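Local structure of hydrolase, isochorismatase family (Pseudomonas putida, 4L07) at residues Val114-Gly118 with Ala119-Phe123; Val26-Ser30 with Tyr31-Asp35; Thr153-Asp156 with Ala157-Gly161. The protein probably hydrolyses the amide bond of maleamate, giving maleate and ammonia, as a cysteine hydrolase of the isochorismatase family. All coordinates share one frame; numbering follows the deposited sequence.

In the fold
Contacts 1 and 2 follow strands 112-116 and 22-27 at the carboxyl end of the parallel sheet, the usual place for an active site in such a fold; their centres are about 13 Å apart, and K116 NZ joins D28 OD2 in a salt bridge of 2.7 Å. Contact 3 is the last turns of helix 146-159, leading away from that end, its centre about 12 Å from that of contact 1 and 21 Å from that of contact 2; S120 OG probably bonds to D156 OD2 at 2.6 Å and S121 OG to T153 OG1 at 2.9 Å. D28, K116 and C149, the last near the start of that helix, fit the family's Asp-Lys-Cys triad. A bound sulfate lies about 4 Å from the F33 side chain.

Contact 1: residues Val114-Gly118 with Ala119-Phe123; sequences VVKKG and ASSFF
K116 lays its side chain along the loop that leads out of its own strand, touching A119, S120 and S121. Its CG lies between the backbone N and the carbonyl carbon (chi1 68°), and the chain then runs extended until a bend at chi4 (81°) turns NZ toward two successive carbonyls. NZ donates to G118 O at 2.9 Å from near that carbonyl's plane, but it meets A119 O, also 2.9 Å from NZ, from well above the plane. Further back along the chain, K116 CD rests 3.3 Å from S120 O, and K116 CE passes S121 OG at 3.7 Å; that hydroxyl has its polar partner in T153. S120 turns away from the lysine: its OG, paired with D156, accepts F122 N at 3.0 Å in an ST turn. Inside the bend a water accepts from G118 N and lies 2.7 Å from S120 O, spanning the two limbs. With a methionine in place of K116 the stem could still lie against the loop, but the carbonyls of G118 and A119, and the carboxylate of D28, would probably lose the donor they share. A lysine held in this way at the end of a strand, with D28 as its salt-bridge partner, is consistent with the Asp-Lys-Cys catalytic site of isochorismatase-like hydrolases.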
loop_
_atom_site.group_PDB
_atom_site.type_symbol
_atom_site.label_atom_id
_atom_site.label_comp_id
_atom_site.label_asym_id
_atom_site.label_seq_id
_atom_site.Cartn_x
_atom_site.Cartn_y
_atom_site.Cartn_z
ATOM N N VAL A 114 -9.459 14.049 -2.213
ATOM C CA VAL A 114 -8.428 13.076 -2.572
ATOM C C VAL A 114 -8.709 12.531 -3.978
ATOM O O VAL A 114 -9.818 12.068 -4.267
ATOM C CB VAL A 114 -8.319 11.938 -1.521
ATOM C CG1 VAL A 114 -9.688 11.463 -1.097
ATOM C CG2 VAL A 114 -7.487 10.768 -2.037
ATOM N N VAL A 115 -7.708 12.611 -4.849
ATOM C CA VAL A 115 -7.834 12.099 -6.213
ATOM C C VAL A 115 -7.284 10.680 -6.244
ATOM O O VAL A 115 -6.208 10.412 -5.701
ATOM C CB VAL A 115 -7.103 12.985 -7.249
ATOM C CG1 VAL A 115 -7.225 12.396 -8.651
ATOM C CG2 VAL A 115 -7.665 14.398 -7.236
ATOM N N LYS A 116 -8.048 9.773 -6.847
ATOM C CA LYS A 116 -7.648 8.371 -6.957
ATOM C C LYS A 116 -7.831 7.860 -8.389
ATOM O O LYS A 116 -8.510 8.495 -9.203
ATOM C CB LYS A 116 -8.444 7.514 -5.970
ATOM C CG LYS A 116 -9.926 7.416 -6.305
ATOM C CD LYS A 116 -10.691 6.663 -5.240
ATOM C CE LYS A 116 -12.190 6.825 -5.398
ATOM N NZ LYS A 116 -12.764 5.914 -6.425
ATOM N N LYS A 117 -7.244 6.697 -8.684
ATOM C CA LYS A 117 -7.248 6.156 -10.042
ATOM C C LYS A 117 -8.035 4.853 -10.186
ATOM O O LYS A 117 -8.266 4.397 -11.308
ATOM C CB LYS A 117 -5.806 5.934 -10.535
ATOM C CG LYS A 117 -4.869 7.104 -10.296
ATOM C CD LYS A 117 -5.141 8.294 -11.196
ATOM C CE LYS A 117 -4.362 9.505 -10.689
ATOM N NZ LYS A 117 -4.541 10.683 -11.574
ATOM N N GLY A 118 -8.439 4.264 -9.060
ATOM C CA GLY A 118 -9.206 3.015 -9.053
ATOM C C GLY A 118 -10.541 3.144 -8.330
ATOM O O GLY A 118 -11.071 4.251 -8.165
ATOM N N ALA A 119 -11.074 2.006 -7.884
ATOM C CA ALA A 119 -12.351 1.954 -7.160
ATOM C C ALA A 119 -12.230 2.382 -5.690
ATOM O O ALA A 119 -12.943 3.276 -5.238
ATOM C CB ALA A 119 -12.970 0.559 -7.272
ATOM N N SER A 120 -11.319 1.760 -4.947
ATOM C CA SER A 120 -11.178 2.048 -3.522
ATOM C C SER A 120 -10.582 3.427 -3.256
ATOM O O SER A 120 -9.591 3.812 -3.873
ATOM C CB SER A 120 -10.292 1.012 -2.846
ATOM O OG SER A 120 -9.995 1.441 -1.525
ATOM N N SER A 121 -11.165 4.140 -2.299
ATOM C CA SER A 121 -10.679 5.460 -1.920
ATOM C C SER A 121 -9.316 5.388 -1.236
ATOM O O SER A 121 -8.634 6.399 -1.115
ATOM C CB SER A 121 -11.691 6.154 -1.018
ATOM O OG SER A 121 -12.884 6.391 -1.745
ATOM N N PHE A 122 -8.935 4.188 -0.797
ATOM C CA PHE A 122 -7.661 3.978 -0.093
ATOM C C PHE A 122 -6.543 3.537 -1.020
ATOM O O PHE A 122 -5.363 3.715 -0.699
ATOM C CB PHE A 122 -7.810 2.916 1.003
ATOM C CG PHE A 122 -8.652 3.350 2.165
ATOM C CD1 PHE A 122 -10.042 3.245 2.114
ATOM C CD2 PHE A 122 -8.057 3.848 3.323
ATOM C CE1 PHE A 122 -10.822 3.639 3.191
ATOM C CE2 PHE A 122 -8.832 4.242 4.406
ATOM C CZ PHE A 122 -10.219 4.140 4.337
ATOM N N PHE A 123 -6.899 2.950 -2.156
ATOM C CA PHE A 123 -5.885 2.377 -3.031
ATOM C C PHE A 123 -5.088 3.424 -3.801
ATOM O O PHE A 123 -5.641 4.178 -4.601
ATOM C CB PHE A 123 -6.458 1.327 -3.998
ATOM C CG PHE A 123 -5.383 0.583 -4.739
ATOM C CD1 PHE A 123 -4.944 -0.657 -4.286
ATOM C CD2 PHE A 123 -4.746 1.163 -5.838
ATOM C CE1 PHE A 123 -3.919 -1.323 -4.940
ATOM C CE2 PHE A 123 -3.715 0.506 -6.491
ATOM C CZ PHE A 123 -3.308 -0.745 -6.044
HETATM O O HOH W 1 -5.286 5.826 -6.957
HETATM O O HOH W 2 -8.005 3.980 -6.084
#

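Contact 2: residues Val26-Ser30 with Tyr31-Asp35; sequences VVDFS and YGFTD
S30 and F33 close the first turn of a short helix, F33 N donating to S30 O at 2.9 Å from 51° out of the carbonyl plane, after the chain has left its strand through an inverse gamma turn centred on F29. S30 stands at the N-cap position, right before the helix. Its hydroxyl lies at the edge of the F33 ring, close to the ring plane, with S30 OG 3.2 Å from F33 CD2; OG also makes a weak hydrogen bond to L98 O. The F33 side chain also backs onto D28: F33 CB comes within 3.4 Å of D28 O, and F33 CD2 within 3.9 Å of D28 CB. The carboxylate of D28 looks elsewhere, to K116 and T68. On T34 the two branches divide the work. With OG1 set between the backbone N and the carbonyl carbon (chi1 63°), the hydroxyl comes 3.0 Å from S30 O, although its proton may go instead to D102, while CG2 is left to meet F29 CD1 at 3.7 Å, the two side chains crossing at about a right angle. Y31 faces away, its ring in a cation-pi contact with R97. Around this turn, V26 and V27 sit in the strand between strands 65-70 and 138-144, F29 and T34 pack on M48 of helix 45-60, and V27 and D28 touch C149 of helix 146-159.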
loop_
_atom_site.group_PDB
_atom_site.type_symbol
_atom_site.label_atom_id
_atom_site.label_comp_id
_atom_site.label_asym_id
_atom_site.label_seq_id
_atom_site.Cartn_x
_atom_site.Cartn_y
_atom_site.Cartn_z
ATOM N N VAL A 26 -16.780 10.724 1.578
ATOM C CA VAL A 26 -17.770 10.885 0.509
ATOM C C VAL A 26 -17.138 10.418 -0.798
ATOM O O VAL A 26 -16.304 11.104 -1.388
ATOM C CB VAL A 26 -18.248 12.346 0.399
ATOM C CG1 VAL A 26 -19.379 12.475 -0.621
ATOM C CG2 VAL A 26 -18.705 12.840 1.756
ATOM N N VAL A 27 -17.532 9.226 -1.232
ATOM C CA VAL A 27 -16.893 8.564 -2.370
ATOM C C VAL A 27 -17.496 8.957 -3.718
ATOM O O VAL A 27 -18.627 8.576 -4.038
ATOM C CB VAL A 27 -16.951 7.023 -2.222
ATOM C CG1 VAL A 27 -16.225 6.344 -3.373
ATOM C CG2 VAL A 27 -16.367 6.593 -0.887
ATOM N N ASP A 28 -16.731 9.723 -4.497
ATOM C CA ASP A 28 -17.018 9.965 -5.918
ATOM C C ASP A 28 -18.412 10.526 -6.218
ATOM O O ASP A 28 -19.034 10.135 -7.213
ATOM C CB ASP A 28 -16.793 8.689 -6.748
ATOM C CG ASP A 28 -15.362 8.179 -6.675
ATOM O OD1 ASP A 28 -14.469 8.934 -6.226
ATOM O OD2 ASP A 28 -15.125 7.019 -7.088
ATOM N N PHE A 29 -18.896 11.437 -5.377
ATOM C CA PHE A 29 -20.063 12.245 -5.744
ATOM C C PHE A 29 -19.598 13.405 -6.643
ATOM O O PHE A 29 -19.816 14.580 -6.338
ATOM C CB PHE A 29 -20.830 12.762 -4.513
ATOM C CG PHE A 29 -21.874 11.804 -3.968
ATOM C CD1 PHE A 29 -22.496 10.857 -4.786
ATOM C CD2 PHE A 29 -22.269 11.888 -2.635
ATOM C CE1 PHE A 29 -23.463 9.997 -4.269
ATOM C CE2 PHE A 29 -23.233 11.032 -2.112
ATOM C CZ PHE A 29 -23.831 10.083 -2.934
ATOM N N SER A 30 -18.928 13.051 -7.736
ATOM C CA SER A 30 -18.528 14.000 -8.777
ATOM C C SER A 30 -19.614 14.027 -9.846
ATOM O O SER A 30 -20.426 13.102 -9.928
ATOM C CB SER A 30 -17.185 13.594 -9.386
ATOM O OG SER A 30 -17.288 12.360 -10.074
ATOM N N TYR A 31 -19.635 15.076 -10.665
ATOM C CA TYR A 31 -20.656 15.190 -11.715
ATOM C C TYR A 31 -20.664 13.993 -12.672
ATOM O O TYR A 31 -21.715 13.593 -13.159
ATOM C CB TYR A 31 -20.511 16.504 -12.487
ATOM C CG TYR A 31 -20.879 17.718 -11.663
ATOM C CD1 TYR A 31 -22.195 17.924 -11.232
ATOM C CD2 TYR A 31 -19.915 18.660 -11.304
ATOM C CE1 TYR A 31 -22.534 19.036 -10.474
ATOM C CE2 TYR A 31 -20.245 19.768 -10.541
ATOM C CZ TYR A 31 -21.556 19.953 -10.135
ATOM O OH TYR A 31 -21.881 21.057 -9.382
ATOM N N GLY A 32 -19.490 13.421 -12.927
ATOM C CA GLY A 32 -19.372 12.232 -13.774
ATOM C C GLY A 32 -20.220 11.066 -13.291
ATOM O O GLY A 32 -20.658 10.238 -14.091
ATOM N N PHE A 33 -20.457 11.019 -11.982
ATOM C CA PHE A 33 -21.247 9.964 -11.366
ATOM C C PHE A 33 -22.650 10.411 -10.930
ATOM O O PHE A 33 -23.477 9.569 -10.617
ATOM C CB PHE A 33 -20.487 9.341 -10.189
ATOM C CG PHE A 33 -19.223 8.639 -10.602
ATOM C CD1 PHE A 33 -19.270 7.364 -11.156
ATOM C CD2 PHE A 33 -17.983 9.261 -10.459
ATOM C CE1 PHE A 33 -18.107 6.720 -11.556
ATOM C CE2 PHE A 33 -16.817 8.620 -10.859
ATOM C CZ PHE A 33 -16.881 7.349 -11.410
ATOM N N THR A 34 -22.914 11.721 -10.924
ATOM C CA THR A 34 -24.181 12.246 -10.374
ATOM C C THR A 34 -25.024 13.064 -11.357
ATOM O O THR A 34 -26.196 13.344 -11.072
ATOM C CB THR A 34 -23.945 13.130 -9.133
ATOM O OG1 THR A 34 -23.180 14.281 -9.515
ATOM C CG2 THR A 34 -23.195 12.360 -8.046
ATOM N N ASP A 35 -24.432 13.487 -12.473
ATOM C CA ASP A 35 -25.164 14.273 -13.482
ATOM C C ASP A 35 -25.525 13.409 -14.688
ATOM O O ASP A 35 -24.657 13.027 -15.474
ATOM C CB ASP A 35 -24.339 15.499 -13.907
ATOM C CG ASP A 35 -25.085 16.420 -14.869
ATOM O OD1 ASP A 35 -26.035 15.965 -15.544
ATOM O OD2 ASP A 35 -24.694 17.607 -14.952
#

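Contact 3: residues Thr153-Asp156 with Ala157-Gly161; sequences TVVD and AVQSG
D156 and S160 illustrate how a helix ends with more than its regular backbone bonds. Among those bonds, A157 N reaches T153 O, V158 N reaches V154 O and Q159 N reaches V155 O, each four residues back; the V158 bond, 3.2 Å to V154 O, is nearly straight at 169°. The last carbonyl of the series is gripped twice: S160 N donates to D156 O at 2.8 Å, and S160 OG donates to D156 O at 2.6 Å from the opposite face of the carbonyl plane. The serine can do this because its OG stands beside its own backbone N, anti to the carbonyl carbon (chi1 -61°), and so folds back onto the preceding turn. Van der Waals contacts follow the same spacing. V155 and Q159 lie side by side and point the same way, while methyl groups of V158 and A157 lie against carbonyl oxygens of the turn before, V158 CG2 3.2 Å from V154 O and A157 CB 3.4 Å from T153 O. The carboxylate of D156 turns toward S120, its strongest polar partner. Q159 packs on A119 of the second subunit, and S160 on F123 of the same neighbour. G161, with a positive phi of 103°, then completes a Schellman motif, its N bonded to V158 O at 3.1 Å. The helix it ends is the connection of a beta-alpha-beta crossover between the parallel strands 138-144 and 163-172, with V154 and A157 turned against both.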
loop_
_atom_site.group_PDB
_atom_site.type_symbol
_atom_site.label_atom_id
_atom_site.label_comp_id
_atom_site.label_asym_id
_atom_site.label_seq_id
_atom_site.Cartn_x
_atom_site.Cartn_y
_atom_site.Cartn_z
ATOM N N THR A 153 -14.233 0.871 -1.105
ATOM C CA THR A 153 -13.753 1.774 -0.053
ATOM C C THR A 153 -14.032 1.178 1.322
ATOM O O THR A 153 -13.193 1.264 2.229
ATOM C CB THR A 153 -14.410 3.168 -0.199
ATOM O OG1 THR A 153 -13.989 3.747 -1.438
ATOM C CG2 THR A 153 -14.030 4.112 0.949
ATOM N N VAL A 154 -15.202 0.559 1.455
ATOM C CA VAL A 154 -15.624 -0.065 2.706
ATOM C C VAL A 154 -14.712 -1.230 3.073
ATOM O O VAL A 154 -14.239 -1.305 4.206
ATOM C CB VAL A 154 -17.103 -0.507 2.646
ATOM C CG1 VAL A 154 -17.448 -1.489 3.767
ATOM C CG2 VAL A 154 -17.996 0.721 2.723
ATOM N N VAL A 155 -14.444 -2.109 2.108
ATOM C CA VAL A 155 -13.523 -3.232 2.328
ATOM C C VAL A 155 -12.156 -2.730 2.768
ATOM O O VAL A 155 -11.606 -3.208 3.767
ATOM C CB VAL A 155 -13.409 -4.142 1.086
ATOM C CG1 VAL A 155 -12.269 -5.146 1.244
ATOM C CG2 VAL A 155 -14.729 -4.862 0.848
ATOM N N ASP A 156 -11.617 -1.750 2.044
ATOM C CA ASP A 156 -10.323 -1.177 2.416
ATOM C C ASP A 156 -10.303 -0.480 3.773
ATOM O O ASP A 156 -9.302 -0.571 4.490
ATOM C CB ASP A 156 -9.784 -0.248 1.325
ATOM C CG ASP A 156 -8.820 -0.955 0.382
ATOM O OD1 ASP A 156 -8.491 -2.137 0.622
ATOM O OD2 ASP A 156 -8.386 -0.332 -0.610
ATOM N N ALA A 157 -11.387 0.211 4.123
ATOM C CA ALA A 157 -11.466 0.892 5.422
ATOM C C ALA A 157 -11.320 -0.081 6.598
ATOM O O ALA A 157 -10.508 0.159 7.504
ATOM C CB ALA A 157 -12.759 1.697 5.544
ATOM N N VAL A 158 -12.072 -1.183 6.572
ATOM C CA VAL A 158 -11.990 -2.167 7.665
ATOM C C VAL A 158 -10.632 -2.870 7.648
ATOM O O VAL A 158 -10.021 -3.081 8.701
ATOM C CB VAL A 158 -13.128 -3.203 7.651
ATOM C CG1 VAL A 158 -13.368 -3.739 9.059
ATOM C CG2 VAL A 158 -14.408 -2.577 7.134
ATOM N N GLN A 159 -10.143 -3.191 6.454
ATOM C CA GLN A 159 -8.803 -3.794 6.326
ATOM C C GLN A 159 -7.707 -2.889 6.876
ATOM O O GLN A 159 -6.699 -3.364 7.398
ATOM C CB GLN A 159 -8.498 -4.123 4.868
ATOM C CG GLN A 159 -9.250 -5.343 4.362
ATOM C CD GLN A 159 -8.978 -5.634 2.904
ATOM O OE1 GLN A 159 -8.678 -4.731 2.107
ATOM N NE2 GLN A 159 -9.098 -6.896 2.536
ATOM N N SER A 160 -7.908 -1.580 6.745
ATOM C CA SER A 160 -6.915 -0.590 7.163
ATOM C C SER A 160 -6.905 -0.322 8.675
ATOM O O SER A 160 -6.047 0.404 9.172
ATOM C CB SER A 160 -7.116 0.714 6.383
ATOM O OG SER A 160 -6.949 0.491 4.986
ATOM N N GLY A 161 -7.849 -0.916 9.404
ATOM C CA GLY A 161 -7.927 -0.734 10.846
ATOM C C GLY A 161 -9.005 0.213 11.355
ATOM O O GLY A 161 -8.969 0.611 12.518
#